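Local coordinates for MutT/nudix family protein (Enterococcus faecalis, PDB 2FML) that is of unknown function but joins a nudix domain, a fold that usually hydrolyses nucleoside diphosphate derivatives, to a winged-helix domain of the NrtR DNA-binding family, at residues D199-E204 with K226-D231; T216-R221 with V230-I235. All blocks are in the same frame, centred on the assembly; numbering follows the deposited sequence.

Contact 1. Residues D199-E204 with K226-D231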
loop_
_atom_site.group_PDB
_atom_site.type_symbol
_atom_site.label_atom_id
_atom_site.label_comp_id
_atom_site.label_asym_id
_atom_site.label_seq_id
_atom_site.Cartn_x
_atom_site.Cartn_y
_atom_site.Cartn_z
ATOM N N ASP A 199 -11.261 5.420 8.005
ATOM C CA ASP A 199 -9.984 6.014 8.493
ATOM C C ASP A 199 -9.522 7.298 7.822
ATOM O O ASP A 199 -8.737 8.058 8.415
ATOM C CB ASP A 199 -8.801 5.031 8.400
ATOM C CG ASP A 199 -8.956 3.831 9.325
ATOM O OD1 ASP A 199 -9.849 3.886 10.206
ATOM O OD2 ASP A 199 -8.208 2.828 9.156
ATOM N N LYS A 200 -9.978 7.542 6.600
ATOM C CA LYS A 200 -9.392 8.592 5.773
ATOM C C LYS A 200 -10.345 9.755 5.592
ATOM O O LYS A 200 -9.894 10.907 5.524
ATOM C CB LYS A 200 -8.931 8.020 4.412
ATOM C CG LYS A 200 -7.542 8.414 4.022
ATOM C CD LYS A 200 -6.775 7.221 3.484
ATOM C CE LYS A 200 -5.288 7.362 3.830
ATOM N NZ LYS A 200 -4.545 6.049 3.841
HETATM N N MSE A 201 -11.656 9.457 5.557
HETATM C CA MSE A 201 -12.655 10.432 5.101
HETATM C C MSE A 201 -12.743 11.738 5.899
HETATM O O MSE A 201 -13.103 12.764 5.337
HETATM C CB MSE A 201 -14.034 9.790 4.943
HETATM C CG MSE A 201 -14.637 9.292 6.224
HETATM SE SE MSE A 201 -16.283 8.286 5.882
HETATM C CE MSE A 201 -17.145 8.549 7.726
ATOM N N GLU A 202 -12.372 11.693 7.180
ATOM C CA GLU A 202 -12.469 12.858 8.080
ATOM C C GLU A 202 -11.450 13.955 7.743
ATOM O O GLU A 202 -11.722 15.140 7.964
ATOM C CB GLU A 202 -12.336 12.455 9.560
ATOM C CG GLU A 202 -13.061 13.421 10.530
ATOM C CD GLU A 202 -12.566 13.408 12.001
ATOM O OE1 GLU A 202 -12.526 14.503 12.637
ATOM O OE2 GLU A 202 -12.225 12.323 12.531
ATOM N N HIS A 203 -10.301 13.556 7.189
ATOM C CA HIS A 203 -9.170 14.453 6.910
ATOM C C HIS A 203 -8.704 14.360 5.445
ATOM O O HIS A 203 -7.821 15.141 4.986
ATOM C CB HIS A 203 -7.991 14.110 7.833
ATOM C CG HIS A 203 -8.381 13.923 9.270
ATOM N ND1 HIS A 203 -8.422 12.678 9.877
ATOM C CD2 HIS A 203 -8.751 14.823 10.220
ATOM C CE1 HIS A 203 -8.802 12.823 11.138
ATOM N NE2 HIS A 203 -9.006 14.114 11.371
ATOM N N GLU A 204 -9.278 13.398 4.723
ATOM C CA GLU A 204 -9.101 13.320 3.283
ATOM C C GLU A 204 -10.368 12.705 2.674
ATOM O O GLU A 204 -10.479 11.486 2.546
ATOM C CB GLU A 204 -7.833 12.539 2.937
ATOM C CG GLU A 204 -7.589 12.339 1.472
ATOM C CD GLU A 204 -6.533 11.248 1.238
ATOM O OE1 GLU A 204 -5.376 11.425 1.668
ATOM O OE2 GLU A 204 -6.881 10.193 0.659
ATOM N N LYS A 226 -23.462 6.514 6.138
ATOM C CA LYS A 226 -23.462 5.138 5.569
ATOM C C LYS A 226 -22.157 4.374 5.926
ATOM O O LYS A 226 -22.188 3.171 6.202
ATOM C CB LYS A 226 -23.695 5.074 4.022
ATOM C CG LYS A 226 -25.106 5.457 3.469
ATOM C CD LYS A 226 -26.241 5.349 4.476
ATOM C CE LYS A 226 -27.068 4.076 4.399
ATOM N NZ LYS A 226 -28.438 4.236 5.101
ATOM N N PHE A 227 -21.022 5.079 5.911
ATOM C CA PHE A 227 -19.753 4.489 6.383
ATOM C C PHE A 227 -19.649 4.359 7.913
ATOM O O PHE A 227 -19.038 3.402 8.413
ATOM C CB PHE A 227 -18.554 5.218 5.788
ATOM C CG PHE A 227 -18.336 4.901 4.343
ATOM C CD1 PHE A 227 -17.734 3.682 3.956
ATOM C CD2 PHE A 227 -18.744 5.787 3.369
ATOM C CE1 PHE A 227 -17.526 3.354 2.619
ATOM C CE2 PHE A 227 -18.521 5.503 2.041
ATOM C CZ PHE A 227 -17.934 4.273 1.641
ATOM N N LEU A 228 -20.259 5.301 8.631
ATOM C CA LEU A 228 -20.249 5.319 10.100
ATOM C C LEU A 228 -21.251 4.340 10.654
ATOM O O LEU A 228 -21.042 3.778 11.710
ATOM C CB LEU A 228 -20.476 6.750 10.638
ATOM C CG LEU A 228 -19.238 7.648 10.413
ATOM C CD1 LEU A 228 -19.496 9.137 10.590
ATOM C CD2 LEU A 228 -18.039 7.209 11.251
ATOM N N GLY A 229 -22.331 4.113 9.906
ATOM C CA GLY A 229 -23.388 3.183 10.299
ATOM C C GLY A 229 -24.346 3.851 11.258
ATOM O O GLY A 229 -24.961 3.199 12.079
ATOM N N VAL A 230 -24.456 5.169 11.140
ATOM C CA VAL A 230 -25.348 5.976 11.948
ATOM C C VAL A 230 -26.404 6.695 11.043
ATOM O O VAL A 230 -26.285 6.749 9.823
ATOM C CB VAL A 230 -24.549 7.039 12.781
ATOM C CG1 VAL A 230 -23.488 6.390 13.665
ATOM C CG2 VAL A 230 -23.920 8.076 11.864
ATOM N N ASP A 231 -27.422 7.249 11.685
ATOM C CA ASP A 231 -28.384 8.148 11.085
ATOM C C ASP A 231 -27.695 9.495 10.771
ATOM O O ASP A 231 -27.121 10.144 11.662
ATOM C CB ASP A 231 -29.506 8.319 12.119
ATOM C CG ASP A 231 -30.712 9.128 11.615
ATOM O OD1 ASP A 231 -31.467 9.568 12.509
ATOM O OD2 ASP A 231 -30.952 9.304 10.398
#

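Contact 2. Residues T216-R221 with V230-I235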
loop_
_atom_site.group_PDB
_atom_site.type_symbol
_atom_site.label_atom_id
_atom_site.label_comp_id
_atom_site.label_asym_id
_atom_site.label_seq_id
_atom_site.Cartn_x
_atom_site.Cartn_y
_atom_site.Cartn_z
ATOM N N THR A 216 -24.307 19.012 -1.604
ATOM C CA THR A 216 -24.630 19.678 -0.346
ATOM C C THR A 216 -23.950 19.045 0.898
ATOM O O THR A 216 -23.465 17.869 0.886
ATOM C CB THR A 216 -26.174 19.742 -0.092
ATOM O OG1 THR A 216 -26.698 18.415 -0.016
ATOM C CG2 THR A 216 -26.891 20.492 -1.191
ATOM N N ILE A 217 -23.920 19.822 1.982
ATOM C CA ILE A 217 -23.517 19.296 3.285
ATOM C C ILE A 217 -24.407 18.096 3.746
ATOM O O ILE A 217 -23.890 17.134 4.291
ATOM C CB ILE A 217 -23.371 20.416 4.358
ATOM C CG1 ILE A 217 -22.388 21.505 3.888
ATOM C CG2 ILE A 217 -22.870 19.826 5.670
ATOM C CD1 ILE A 217 -20.986 20.987 3.437
ATOM N N THR A 218 -25.722 18.145 3.487
ATOM C CA THR A 218 -26.615 16.989 3.749
ATOM C C THR A 218 -26.236 15.701 2.973
ATOM O O THR A 218 -26.217 14.602 3.549
ATOM C CB THR A 218 -28.123 17.338 3.559
ATOM O OG1 THR A 218 -28.461 18.430 4.420
ATOM C CG2 THR A 218 -29.018 16.128 3.930
ATOM N N GLU A 219 -25.945 15.820 1.683
ATOM C CA GLU A 219 -25.471 14.639 0.932
ATOM C C GLU A 219 -24.156 14.091 1.521
ATOM O O GLU A 219 -24.003 12.885 1.713
ATOM C CB GLU A 219 -25.323 14.933 -0.574
ATOM C CG GLU A 219 -26.649 15.272 -1.322
ATOM C CD GLU A 219 -26.437 15.933 -2.712
ATOM O OE1 GLU A 219 -25.315 16.416 -2.993
ATOM O OE2 GLU A 219 -27.385 15.945 -3.535
ATOM N N ALA A 220 -23.209 14.980 1.808
ATOM C CA ALA A 220 -21.927 14.571 2.364
ATOM C C ALA A 220 -22.128 13.914 3.713
ATOM O O ALA A 220 -21.521 12.898 3.987
ATOM C CB ALA A 220 -20.972 15.774 2.485
ATOM N N ARG A 221 -22.951 14.516 4.578
ATOM C CA ARG A 221 -23.334 13.849 5.828
ATOM C C ARG A 221 -23.923 12.428 5.622
ATOM O O ARG A 221 -23.577 11.516 6.376
ATOM C CB ARG A 221 -24.265 14.723 6.657
ATOM C CG ARG A 221 -23.552 15.909 7.305
ATOM C CD ARG A 221 -24.527 17.080 7.645
ATOM N NE ARG A 221 -25.501 16.635 8.624
ATOM C CZ ARG A 221 -26.818 16.689 8.471
ATOM N NH1 ARG A 221 -27.354 17.226 7.384
ATOM N NH2 ARG A 221 -27.602 16.213 9.430
ATOM N N VAL A 230 -24.456 5.169 11.140
ATOM C CA VAL A 230 -25.348 5.976 11.948
ATOM C C VAL A 230 -26.404 6.695 11.043
ATOM O O VAL A 230 -26.285 6.749 9.823
ATOM C CB VAL A 230 -24.549 7.039 12.781
ATOM C CG1 VAL A 230 -23.488 6.390 13.665
ATOM C CG2 VAL A 230 -23.920 8.076 11.864
ATOM N N ASP A 231 -27.422 7.249 11.685
ATOM C CA ASP A 231 -28.384 8.148 11.085
ATOM C C ASP A 231 -27.695 9.495 10.771
ATOM O O ASP A 231 -27.121 10.144 11.662
ATOM C CB ASP A 231 -29.506 8.319 12.119
ATOM C CG ASP A 231 -30.712 9.128 11.615
ATOM O OD1 ASP A 231 -31.467 9.568 12.509
ATOM O OD2 ASP A 231 -30.952 9.304 10.398
ATOM N N TYR A 232 -27.735 9.909 9.503
ATOM C CA TYR A 232 -27.193 11.223 9.078
ATOM C C TYR A 232 -27.578 12.424 10.002
ATOM O O TYR A 232 -26.814 13.394 10.146
ATOM C CB TYR A 232 -27.555 11.498 7.606
ATOM C CG TYR A 232 -28.952 12.005 7.389
ATOM C CD1 TYR A 232 -29.214 13.379 7.339
ATOM C CD2 TYR A 232 -30.018 11.122 7.241
ATOM C CE1 TYR A 232 -30.495 13.864 7.147
ATOM C CE2 TYR A 232 -31.316 11.586 7.034
ATOM C CZ TYR A 232 -31.564 12.972 6.992
ATOM O OH TYR A 232 -32.866 13.445 6.787
ATOM N N ARG A 233 -28.735 12.326 10.654
ATOM C CA ARG A 233 -29.248 13.407 11.502
ATOM C C ARG A 233 -28.477 13.527 12.805
ATOM O O ARG A 233 -28.554 14.577 13.472
ATOM C CB ARG A 233 -30.747 13.244 11.767
ATOM C CG ARG A 233 -31.494 13.048 10.482
ATOM C CD ARG A 233 -32.961 13.101 10.609
ATOM N NE ARG A 233 -33.461 12.038 11.465
ATOM C CZ ARG A 233 -34.299 11.077 11.084
ATOM N NH1 ARG A 233 -34.725 11.005 9.810
ATOM N NH2 ARG A 233 -34.708 10.180 11.990
ATOM N N SER A 234 -27.727 12.467 13.134
ATOM C CA SER A 234 -26.876 12.417 14.325
ATOM C C SER A 234 -25.492 13.082 14.095
ATOM O O SER A 234 -24.710 13.292 15.055
ATOM C CB SER A 234 -26.770 10.970 14.851
ATOM O OG SER A 234 -25.749 10.223 14.185
ATOM N N ILE A 235 -25.206 13.419 12.830
ATOM C CA ILE A 235 -24.051 14.248 12.481
ATOM C C ILE A 235 -24.492 15.718 12.351
ATOM O O ILE A 235 -25.108 16.105 11.349
ATOM C CB ILE A 235 -23.351 13.797 11.165
ATOM C CG1 ILE A 235 -23.249 12.250 11.076
ATOM C CG2 ILE A 235 -21.989 14.533 11.020
ATOM C CD1 ILE A 235 -22.512 11.684 9.836
#

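Contact 1. Residues D199-E204 with K226-D231
M201, deposited as selenomethionine, reaches across to F227 and L228 and carries the whole contact for its segment. Just before it, the carbonyl O of K200 receives two backbone N-H groups, from N of H203 and, at 2.7 Å, from N of E204. M201 lies within the turn these bonds close, its CB directed at helix 217-228. The side chain of M201 starts with CG between its own N and carbonyl carbon (chi1 65°) and then runs extended, a long unbranched arm that reaches the other helix although the nearest CA atoms, those of M201 and F227, are 9.3 Å apart.

Its selenium rests against CB of F227 at 3.8 Å. Seen from the ring of F227, the same atom stands obliquely, 5.0 Å from the ring centroid and 48° off the normal, a Met-aromatic contact in which selenium stands in the place of sulfur. Here the chain at the end of helix 186-200 meets the last turn of helix 217-228, which belongs to the winged-helix domain of the NrtR family. The flexible, apolar chain of a methionine and the flat phenyl ring suit this buried place, where V207 touches both side chains and F194 meets the ring of F227. Beyond the selenium, the methyl CE of M201 ends against the branch carbon CG of L228, at 3.5 Å, with both methyls of the exposed leucine close by. Two residues on from M201, the ring of H203 stacks on that of H203 of the second subunit, which places this turn at the dimer interface.

Contact 2. Residues T216-R221 with V230-I235
R221 and I235 are joined by the hydrogen bonds of this contact, both made by the arginine side chain to a backbone carbonyl. NE of R221 gives its N-H to O of I235 at 2.8 Å, with an angle of 153° at the hydrogen, and NH2 adds a weak bond to the same oxygen at 3.1 Å. The oxygen sits at the edge of the guanidinium, near its plane. A bend at chi3 (63°) turns the head of R221 back to meet it. NH2 also lies 3.0 Å from O of Y232, in the 3-10 turn 232-234. The bonds thus span a helix-turn-helix connection, consistent with the winged-helix family.

Van der Waals contacts flank them. CD1 of I235 comes to 3.6 Å from the backbone O of R221, while the methyl CG2 of T218 approaches CE1 of Y232 at 4.2 Å. The aromatic ring also receives K222 in a cation-pi contact.

Bonds within each segment shape it. T216 and E219 form a capping box at the start of helix 217-228: the hydroxyl of T216 accepts from N of E219, and N of T216 gives to OE1 of E219. O of D231, just ahead of the 3-10 segment, accepts from both N and OG of S234.

Because buried R221 directs two N-H donors at one main-chain oxygen, its grip depends on the backbone course of the loop, not on the loop's side chains.

How the contacts relate
Helix 217-228 serves both contacts, which lie about 10 Å apart between centres. Contact 1 uses its last turn and is mostly buried, joining it to the end of helix 186-200 through apolar side chains and a Met-aromatic contact. Contact 2 uses its opening turns and lies farther out at the surface: its centre is about 25 Å from the centre of the chain, that of contact 1 about 17 Å. There a charged side chain bonds to backbone oxygen. The first therefore brings together parts more distant in sequence, the second a helix and the loop that follows it. V230 and D231 belong to both, and L228 CD1 packs on I235 CD1 at 4.0 Å.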